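Side-chain contacts in Pex (Synechococcus elongatus PCC 7942, PDB 2E1N), which modifies the cyanobacterial circadian clock as a period extender and, as a PadR-like winged-helix protein, probably acts by binding DNA: residues Leu30-Ala35 and Leu71-Lys76; Tyr38-Leu43 and Gln82-Tyr87; Phe77-Gln82 and Arg99-Ala104. One frame throughout, in Å; residues are numbered along the deposited sequence.

Interaction 1 (Leu30-Ala35 and Leu71-Lys76)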
loop_
_atom_site.group_PDB
_atom_site.type_symbol
_atom_site.label_atom_id
_atom_site.label_comp_id
_atom_site.label_asym_id
_atom_site.label_seq_id
_atom_site.Cartn_x
_atom_site.Cartn_y
_atom_site.Cartn_z
ATOM N N LEU B 30 7.079 -5.347 -1.936
ATOM C CA LEU B 30 7.817 -4.195 -2.472
ATOM C C LEU B 30 7.763 -4.120 -3.992
ATOM O O LEU B 30 7.902 -5.139 -4.686
ATOM C CB LEU B 30 9.267 -4.226 -2.030
ATOM C CG LEU B 30 9.571 -4.247 -0.549
ATOM C CD1 LEU B 30 11.087 -4.141 -0.313
ATOM C CD2 LEU B 30 8.840 -3.197 0.214
ATOM N N SER B 31 7.560 -2.906 -4.518
ATOM C CA SER B 31 7.772 -2.677 -5.925
ATOM C C SER B 31 9.257 -2.769 -6.235
ATOM O O SER B 31 10.108 -2.713 -5.329
ATOM C CB SER B 31 7.304 -1.273 -6.271
ATOM O OG SER B 31 8.132 -0.320 -5.558
ATOM N N LYS B 32 9.602 -2.864 -7.515
ATOM C CA LYS B 32 11.022 -2.977 -7.878
ATOM C C LYS B 32 11.788 -1.706 -7.408
ATOM O O LYS B 32 12.935 -1.772 -6.949
ATOM C CB LYS B 32 11.143 -3.232 -9.374
ATOM C CG LYS B 32 10.519 -2.133 -10.256
ATOM C CD LYS B 32 10.583 -2.549 -11.752
ATOM C CE LYS B 32 10.210 -1.440 -12.690
ATOM N NZ LYS B 32 8.764 -1.116 -12.637
ATOM N N GLU B 33 11.126 -0.558 -7.447
ATOM C CA GLU B 33 11.746 0.675 -7.017
ATOM C C GLU B 33 12.056 0.696 -5.538
ATOM O O GLU B 33 13.175 1.048 -5.131
ATOM C CB GLU B 33 10.870 1.869 -7.376
ATOM C CG GLU B 33 10.598 2.008 -8.841
ATOM C CD GLU B 33 9.482 1.124 -9.378
ATOM O OE1 GLU B 33 8.763 0.389 -8.647
ATOM O OE2 GLU B 33 9.334 1.164 -10.610
ATOM N N LEU B 34 11.094 0.272 -4.718
ATOM C CA LEU B 34 11.333 0.184 -3.293
ATOM C C LEU B 34 12.323 -0.902 -2.962
ATOM O O LEU B 34 13.124 -0.736 -2.029
ATOM C CB LEU B 34 10.047 -0.140 -2.523
ATOM C CG LEU B 34 9.057 0.997 -2.480
ATOM C CD1 LEU B 34 7.624 0.488 -2.253
ATOM C CD2 LEU B 34 9.537 1.944 -1.374
ATOM N N ALA B 35 12.302 -1.996 -3.714
ATOM C CA ALA B 35 13.269 -3.090 -3.455
ATOM C C ALA B 35 14.718 -2.653 -3.699
ATOM O O ALA B 35 15.602 -3.037 -2.934
ATOM C CB ALA B 35 12.946 -4.299 -4.301
ATOM N N LEU B 71 13.179 -9.215 -6.182
ATOM C CA LEU B 71 14.571 -9.181 -5.691
ATOM C C LEU B 71 15.575 -9.331 -6.833
ATOM O O LEU B 71 16.538 -8.590 -6.930
ATOM C CB LEU B 71 14.816 -10.259 -4.646
ATOM C CG LEU B 71 16.267 -10.401 -4.174
ATOM C CD1 LEU B 71 16.778 -9.113 -3.567
ATOM C CD2 LEU B 71 16.387 -11.640 -3.249
ATOM N N TYR B 72 15.331 -10.268 -7.731
ATOM C CA TYR B 72 16.316 -10.501 -8.771
ATOM C C TYR B 72 16.300 -9.398 -9.809
ATOM O O TYR B 72 17.349 -9.035 -10.340
ATOM C CB TYR B 72 16.181 -11.905 -9.297
ATOM C CG TYR B 72 16.901 -12.850 -8.323
ATOM C CD1 TYR B 72 16.192 -13.681 -7.457
ATOM C CD2 TYR B 72 18.292 -12.812 -8.194
ATOM C CE1 TYR B 72 16.854 -14.510 -6.549
ATOM C CE2 TYR B 72 18.959 -13.615 -7.286
ATOM C CZ TYR B 72 18.243 -14.456 -6.466
ATOM O OH TYR B 72 18.912 -15.269 -5.576
ATOM N N THR B 73 15.132 -8.801 -10.038
ATOM C CA THR B 73 15.016 -7.550 -10.820
ATOM C C THR B 73 15.879 -6.427 -10.246
ATOM O O THR B 73 16.659 -5.727 -10.955
ATOM C CB THR B 73 13.563 -7.091 -10.867
ATOM O OG1 THR B 73 12.794 -8.096 -11.570
ATOM C CG2 THR B 73 13.437 -5.728 -11.576
ATOM N N ALA B 74 15.752 -6.254 -8.954
ATOM C CA ALA B 74 16.516 -5.216 -8.244
ATOM C C ALA B 74 17.993 -5.497 -8.249
ATOM O O ALA B 74 18.825 -4.572 -8.496
ATOM C CB ALA B 74 16.031 -5.117 -6.821
ATOM N N LEU B 75 18.361 -6.737 -7.983
ATOM C CA LEU B 75 19.810 -7.078 -8.002
ATOM C C LEU B 75 20.436 -6.930 -9.379
ATOM O O LEU B 75 21.532 -6.411 -9.492
ATOM C CB LEU B 75 20.100 -8.449 -7.484
ATOM C CG LEU B 75 19.705 -8.753 -6.034
ATOM C CD1 LEU B 75 19.717 -10.288 -5.800
ATOM C CD2 LEU B 75 20.596 -7.988 -5.121
ATOM N N LYS B 76 19.747 -7.365 -10.412
ATOM C CA LYS B 76 20.257 -7.236 -11.756
ATOM C C LYS B 76 20.444 -5.769 -12.135
ATOM O O LYS B 76 21.449 -5.419 -12.751
ATOM C CB LYS B 76 19.332 -7.919 -12.741
ATOM C CG LYS B 76 19.900 -7.975 -14.134
ATOM C CD LYS B 76 18.862 -8.439 -15.145
ATOM C CE LYS B 76 19.534 -9.139 -16.334
ATOM N NZ LYS B 76 18.560 -9.663 -17.336
#
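Lys32 and Ala35, on the first turn of helix 32-43, meet Thr73 and Ala74 of helix 68-80, two helices of the winged helix-turn-helix core expected of a PadR-like protein. The CA atoms of Lys32 and Ala74 lie 5.9 Å apart; the side-chain atoms that meet are methyls and methylenes, consistent with so close an approach. Lys32 touches the other helix at its root: CB rests on Thr73 CG2 at 4.0 Å. From there CG sits between the backbone N and the carbonyl carbon (chi1 59°), CD still passes the same methyl, 4.3 Å from Thr73 CG2, and only CE and NZ turn away. A bend at chi4 then brings NZ to Glu33 OE2, 3.1 Å away, in a salt bridge that meets the syn side of the carboxylate but stands 30° out of its plane. Ser31 is the N-cap of this helix, its OG accepting from Leu34 N in a nearly straight bond. Behind this turn lies the second subunit, whose Phe21 packs on Ser31 and Glu33. Thr73 presents its methyl group to Lys32 while OG1 bonds back to Thr69 O in its own helix. Deeper in, the two alanine methyls abut, Ala35 CB lying 4.1 Å from Ala74 CB.

Interaction 2 (Tyr38-Leu43 and Gln82-Tyr87)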
loop_
_atom_site.group_PDB
_atom_site.type_symbol
_atom_site.label_atom_id
_atom_site.label_comp_id
_atom_site.label_asym_id
_atom_site.label_seq_id
_atom_site.Cartn_x
_atom_site.Cartn_y
_atom_site.Cartn_z
ATOM N N TYR B 38 15.574 -0.544 -0.557
ATOM C CA TYR B 38 15.709 -1.448 0.609
ATOM C C TYR B 38 17.030 -2.247 0.555
ATOM O O TYR B 38 17.797 -2.313 1.510
ATOM C CB TYR B 38 14.504 -2.413 0.688
ATOM C CG TYR B 38 14.802 -3.624 1.572
ATOM C CD1 TYR B 38 15.006 -3.479 2.947
ATOM C CD2 TYR B 38 14.898 -4.886 1.027
ATOM C CE1 TYR B 38 15.337 -4.595 3.743
ATOM C CE2 TYR B 38 15.205 -5.994 1.824
ATOM C CZ TYR B 38 15.456 -5.812 3.175
ATOM O OH TYR B 38 15.781 -6.856 3.999
ATOM N N VAL B 39 17.299 -2.874 -0.575
ATOM C CA VAL B 39 18.523 -3.655 -0.689
ATOM C C VAL B 39 19.723 -2.782 -0.419
ATOM O O VAL B 39 20.608 -3.150 0.357
ATOM C CB VAL B 39 18.600 -4.326 -2.063
ATOM C CG1 VAL B 39 19.967 -4.939 -2.316
ATOM C CG2 VAL B 39 17.458 -5.384 -2.193
ATOM N N LEU B 40 19.758 -1.593 -0.994
ATOM C CA LEU B 40 20.875 -0.701 -0.742
ATOM C C LEU B 40 21.007 -0.244 0.705
ATOM O O LEU B 40 22.126 -0.162 1.227
ATOM C CB LEU B 40 20.848 0.474 -1.720
ATOM C CG LEU B 40 21.198 0.107 -3.185
ATOM C CD1 LEU B 40 21.103 1.369 -4.057
ATOM C CD2 LEU B 40 22.592 -0.610 -3.367
ATOM N N ALA B 41 19.869 -0.014 1.367
ATOM C CA ALA B 41 19.848 0.301 2.813
ATOM C C ALA B 41 20.536 -0.814 3.630
ATOM O O ALA B 41 21.301 -0.502 4.557
ATOM C CB ALA B 41 18.415 0.546 3.290
ATOM N N VAL B 42 20.294 -2.074 3.277
ATOM C CA VAL B 42 20.945 -3.213 3.927
ATOM C C VAL B 42 22.440 -3.254 3.652
ATOM O O VAL B 42 23.249 -3.350 4.577
ATOM C CB VAL B 42 20.277 -4.555 3.539
ATOM C CG1 VAL B 42 21.026 -5.750 4.166
ATOM C CG2 VAL B 42 18.805 -4.548 3.957
ATOM N N LEU B 43 22.804 -3.161 2.368
ATOM C CA LEU B 43 24.179 -3.331 1.930
ATOM C C LEU B 43 25.107 -2.206 2.395
ATOM O O LEU B 43 26.326 -2.378 2.432
ATOM C CB LEU B 43 24.196 -3.498 0.404
ATOM C CG LEU B 43 23.521 -4.754 -0.140
ATOM C CD1 LEU B 43 23.732 -4.845 -1.667
ATOM C CD2 LEU B 43 24.041 -6.064 0.534
ATOM N N GLN B 82 26.387 -0.923 -11.858
ATOM C CA GLN B 82 27.692 -0.981 -11.191
ATOM C C GLN B 82 27.652 -0.463 -9.781
ATOM O O GLN B 82 28.689 -0.006 -9.284
ATOM C CB GLN B 82 28.797 -0.235 -11.999
ATOM C CG GLN B 82 28.943 -0.792 -13.406
ATOM C CD GLN B 82 30.156 -0.292 -14.153
ATOM O OE1 GLN B 82 30.856 0.698 -13.745
ATOM N NE2 GLN B 82 30.454 -0.969 -15.229
ATOM N N ILE B 83 26.489 -0.539 -9.125
ATOM C CA ILE B 83 26.387 -0.092 -7.740
ATOM C C ILE B 83 26.757 -1.217 -6.758
ATOM O O ILE B 83 27.351 -0.958 -5.649
ATOM C CB ILE B 83 24.974 0.403 -7.460
ATOM C CG1 ILE B 83 24.643 1.522 -8.413
ATOM C CG2 ILE B 83 24.839 0.918 -5.977
ATOM C CD1 ILE B 83 23.229 2.064 -8.256
ATOM N N ILE B 84 26.394 -2.447 -7.135
ATOM C CA ILE B 84 26.719 -3.615 -6.333
ATOM C C ILE B 84 27.515 -4.589 -7.144
ATOM O O ILE B 84 27.551 -4.541 -8.383
ATOM C CB ILE B 84 25.473 -4.332 -5.722
ATOM C CG1 ILE B 84 24.648 -5.070 -6.779
ATOM C CG2 ILE B 84 24.619 -3.297 -4.954
ATOM C CD1 ILE B 84 23.450 -5.873 -6.225
ATOM N N SER B 85 28.187 -5.468 -6.416
ATOM C CA SER B 85 28.891 -6.573 -6.993
ATOM C C SER B 85 28.632 -7.833 -6.189
ATOM O O SER B 85 28.148 -7.765 -5.053
ATOM C CB SER B 85 30.382 -6.276 -7.080
ATOM O OG SER B 85 30.924 -6.017 -5.802
ATOM N N GLY B 86 28.866 -8.964 -6.817
ATOM C CA GLY B 86 28.647 -10.233 -6.211
ATOM C C GLY B 86 29.935 -10.986 -6.039
ATOM O O GLY B 86 30.958 -10.667 -6.638
ATOM N N TYR B 87 29.870 -11.966 -5.152
ATOM C CA TYR B 87 30.957 -12.906 -4.944
ATOM C C TYR B 87 30.390 -14.192 -4.414
ATOM O O TYR B 87 29.317 -14.211 -3.866
ATOM C CB TYR B 87 32.020 -12.369 -3.987
ATOM C CG TYR B 87 31.620 -12.060 -2.571
ATOM C CD1 TYR B 87 31.816 -13.001 -1.551
ATOM C CD2 TYR B 87 31.137 -10.811 -2.215
ATOM C CE1 TYR B 87 31.495 -12.701 -0.265
ATOM C CE2 TYR B 87 30.803 -10.509 -0.895
ATOM C CZ TYR B 87 30.998 -11.456 0.069
ATOM O OH TYR B 87 30.681 -11.166 1.378
#
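Leu40 pushes one methyl, CD2, into the corner where Ile83 and Ile84 follow helix 68-80. Its CB bond does not aim at these residues; the reach comes from the rest of the side chain, with CG beside the backbone N (chi1 -71°) and a chi2 of 179° setting CD1 anti to CA, so that CD2 is the methyl turned to the isoleucines. That methyl meets two isoleucine branches, Ile84 CG2 at 3.7 Å and Ile83 CG2 at 3.8 Å. Leu40 lies roughly perpendicular to the Ile83 side chain but slants across that of Ile84. One helical turn on, Leu43 also points at the strand, and its CD1 reaches Ile84 CG2 at 3.7 Å, again with the two side chains nearly at right angles. Ile84 CG2 is therefore shared by two leucines of helix 32-43. In the winged helix-turn-helix fold this is where the start of the wing, strand 84-89, is anchored to the helical core. The two isoleucines offer the same branch from different conformers. In Ile83, CG2 lies opposite the backbone N and CG1 beside it. In Ile84, CG1 takes the place between N and the carbonyl carbon (chi1 71°), which leaves CG2 beside N and facing the leucines, while the longer branch runs toward Leu75 of helix 68-80. Leu78 touches Leu40 and both isoleucines, and Leu114 of helix 110-123 also packs on Leu40. Ile83 in addition lies against Phe15 of the second subunit.

Interaction 3 (Phe77-Gln82 and Arg99-Ala104); sequences FLEDEQ and RMYQLA
Glu79, near the end of helix 68-80, reaches toward Tyr101 on strand 98-103, so the contact joins the helix in the recognition position of a winged helix-turn-helix to the second strand of the wing. A stretched chain (chi2 -179°) takes the carboxylate out to the strand, although the CB of Glu79 leaves the backbone to one side. OE1 arrives at the edge of the tyrosine ring, near its plane, 4.1 Å from CE1, and the carboxylate is turned almost perpendicular to the ring, at 81°. No direct hydrogen bond spans the gap; two waters do the joining, one for each carboxylate oxygen. The first water donates to Glu79 OE1 at 2.9 Å and accepts from Arg99 NE at 3.1 Å. The second donates to Glu79 OE2 at 3.0 Å and is hydrogen-bonded to Tyr101 OH at 2.9 Å. Held at both oxygens, the carboxylate has its rotation restrained, and the guanidinium of Arg99, not in direct contact, would tend to stabilise its negative charge. Arg99 also makes a cation-pi contact with Trp88, while Tyr101 packs on Tyr72 and Leu75 of helix 68-80. At the other end of the contact the helix stops in a Schellman motif, with Gln82 at positive phi (67°). The side chain of Gln82 leads away from the strand, and the residue uses its backbone instead: its carbonyl O lies 4.0 Å from Ala104 CB.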
loop_
_atom_site.group_PDB
_atom_site.type_symbol
_atom_site.label_atom_id
_atom_site.label_comp_id
_atom_site.label_asym_id
_atom_site.label_seq_id
_atom_site.Cartn_x
_atom_site.Cartn_y
_atom_site.Cartn_z
ATOM N N PHE B 77 19.483 -4.910 -11.800
ATOM C CA PHE B 77 19.580 -3.474 -12.064
ATOM C C PHE B 77 20.820 -2.902 -11.414
ATOM O O PHE B 77 21.605 -2.182 -12.029
ATOM C CB PHE B 77 18.343 -2.745 -11.544
ATOM C CG PHE B 77 18.440 -1.256 -11.576
ATOM C CD1 PHE B 77 18.385 -0.572 -12.788
ATOM C CD2 PHE B 77 18.658 -0.516 -10.414
ATOM C CE1 PHE B 77 18.505 0.819 -12.820
ATOM C CE2 PHE B 77 18.783 0.841 -10.442
ATOM C CZ PHE B 77 18.698 1.529 -11.666
ATOM N N LEU B 78 20.981 -3.225 -10.145
ATOM C CA LEU B 78 22.066 -2.656 -9.331
ATOM C C LEU B 78 23.405 -3.164 -9.801
ATOM O O LEU B 78 24.395 -2.442 -9.702
ATOM C CB LEU B 78 21.856 -3.020 -7.864
ATOM C CG LEU B 78 20.700 -2.263 -7.183
ATOM C CD1 LEU B 78 20.548 -2.805 -5.745
ATOM C CD2 LEU B 78 20.985 -0.771 -7.226
ATOM N N GLU B 79 23.456 -4.393 -10.321
ATOM C CA GLU B 79 24.727 -4.891 -10.885
ATOM C C GLU B 79 25.050 -4.217 -12.223
ATOM O O GLU B 79 26.190 -3.780 -12.497
ATOM C CB GLU B 79 24.659 -6.402 -11.121
ATOM C CG GLU B 79 24.655 -7.235 -9.916
ATOM C CD GLU B 79 24.602 -8.714 -10.287
ATOM O OE1 GLU B 79 25.559 -9.429 -9.931
ATOM O OE2 GLU B 79 23.637 -9.135 -10.971
ATOM N N ASP B 80 24.024 -4.133 -13.065
ATOM C CA ASP B 80 24.131 -3.475 -14.372
ATOM C C ASP B 80 24.541 -1.991 -14.289
ATOM O O ASP B 80 25.269 -1.476 -15.138
ATOM C CB ASP B 80 22.820 -3.643 -15.137
ATOM C CG ASP B 80 22.580 -5.092 -15.635
ATOM O OD1 ASP B 80 23.466 -5.968 -15.535
ATOM O OD2 ASP B 80 21.447 -5.373 -16.109
ATOM N N GLU B 81 24.084 -1.311 -13.259
ATOM C CA GLU B 81 24.446 0.060 -12.991
ATOM C C GLU B 81 25.737 0.196 -12.184
ATOM O O GLU B 81 26.125 1.303 -11.867
ATOM C CB GLU B 81 23.289 0.733 -12.242
ATOM C CG GLU B 81 21.995 0.843 -13.065
ATOM C CD GLU B 81 22.103 1.764 -14.253
ATOM O OE1 GLU B 81 21.265 1.641 -15.150
ATOM O OE2 GLU B 81 23.023 2.605 -14.326
ATOM N N GLN B 82 26.387 -0.923 -11.858
ATOM C CA GLN B 82 27.692 -0.981 -11.191
ATOM C C GLN B 82 27.652 -0.463 -9.781
ATOM O O GLN B 82 28.689 -0.006 -9.284
ATOM C CB GLN B 82 28.797 -0.235 -11.999
ATOM C CG GLN B 82 28.943 -0.792 -13.406
ATOM C CD GLN B 82 30.156 -0.292 -14.153
ATOM O OE1 GLN B 82 30.856 0.698 -13.745
ATOM N NE2 GLN B 82 30.454 -0.969 -15.229
ATOM N N ARG B 99 25.625 -16.940 -3.303
ATOM C CA ARG B 99 25.981 -15.685 -3.953
ATOM C C ARG B 99 25.735 -14.601 -2.924
ATOM O O ARG B 99 24.564 -14.383 -2.516
ATOM C CB ARG B 99 25.122 -15.458 -5.189
ATOM C CG ARG B 99 25.557 -14.309 -6.072
ATOM C CD ARG B 99 26.892 -14.597 -6.649
ATOM N NE ARG B 99 27.330 -13.623 -7.645
ATOM C CZ ARG B 99 28.568 -13.558 -8.114
ATOM N NH1 ARG B 99 29.528 -14.328 -7.619
ATOM N NH2 ARG B 99 28.873 -12.645 -9.024
ATOM N N MET B 100 26.816 -13.947 -2.516
ATOM C CA MET B 100 26.783 -12.764 -1.674
ATOM C C MET B 100 26.841 -11.483 -2.521
ATOM O O MET B 100 27.420 -11.469 -3.610
ATOM C CB MET B 100 27.987 -12.748 -0.735
ATOM C CG MET B 100 28.093 -13.937 0.199
ATOM S SD MET B 100 26.764 -14.051 1.411
ATOM C CE MET B 100 27.008 -12.546 2.363
ATOM N N TYR B 101 26.331 -10.393 -1.951
ATOM C CA TYR B 101 26.292 -9.097 -2.613
ATOM C C TYR B 101 26.874 -8.033 -1.680
ATOM O O TYR B 101 26.737 -8.111 -0.425
ATOM C CB TYR B 101 24.865 -8.727 -3.030
ATOM C CG TYR B 101 24.292 -9.684 -4.001
ATOM C CD1 TYR B 101 24.592 -9.605 -5.373
ATOM C CD2 TYR B 101 23.479 -10.678 -3.576
ATOM C CE1 TYR B 101 24.063 -10.514 -6.257
ATOM C CE2 TYR B 101 22.949 -11.591 -4.459
ATOM C CZ TYR B 101 23.267 -11.513 -5.789
ATOM O OH TYR B 101 22.698 -12.433 -6.658
ATOM N N GLN B 102 27.587 -7.086 -2.284
ATOM C CA GLN B 102 28.176 -5.979 -1.536
ATOM C C GLN B 102 28.171 -4.707 -2.372
ATOM O O GLN B 102 28.054 -4.761 -3.588
ATOM C CB GLN B 102 29.602 -6.341 -1.069
ATOM C CG GLN B 102 30.608 -6.375 -2.203
ATOM C CD GLN B 102 31.980 -6.998 -1.828
ATOM O OE1 GLN B 102 32.507 -6.781 -0.743
ATOM N NE2 GLN B 102 32.549 -7.707 -2.751
ATOM N N LEU B 103 28.290 -3.555 -1.720
ATOM C CA LEU B 103 28.430 -2.326 -2.479
ATOM C C LEU B 103 29.796 -2.349 -3.119
ATOM O O LEU B 103 30.788 -2.660 -2.446
ATOM C CB LEU B 103 28.299 -1.090 -1.590
ATOM C CG LEU B 103 26.995 -0.895 -0.874
ATOM C CD1 LEU B 103 27.106 0.350 -0.003
ATOM C CD2 LEU B 103 25.850 -0.798 -1.861
ATOM N N ALA B 104 29.859 -2.025 -4.410
ATOM C CA ALA B 104 31.138 -1.857 -5.104
ATOM C C ALA B 104 31.826 -0.517 -4.712
ATOM O O ALA B 104 31.148 0.419 -4.289
ATOM C CB ALA B 104 30.921 -1.882 -6.588
HETATM O O HOH W 1 25.182 -12.214 -9.370
HETATM O O HOH W 2 22.454 -11.452 -9.383
#

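From the N terminus, the start of helix 32-43 opens interaction 1, which closes on helix 68-80 after a loop that takes in helix 50-60. Interaction 2 opens farther along helix 32-43, before interaction 1 has closed, and ends on strand 84-89, so the two cross. Interaction 3 opens on the end of helix 68-80 and closes on strand 98-103, spanning the wing hairpin; it crosses interaction 2, shares Gln82 with it and follows interaction 1 in series. Leu75, between its two neighbours in the wing, links all three. Interaction 1 holds the two helices together, interaction 2 ties helix 32-43 to the first wing strand, and interaction 3 ties helix 68-80 to the second.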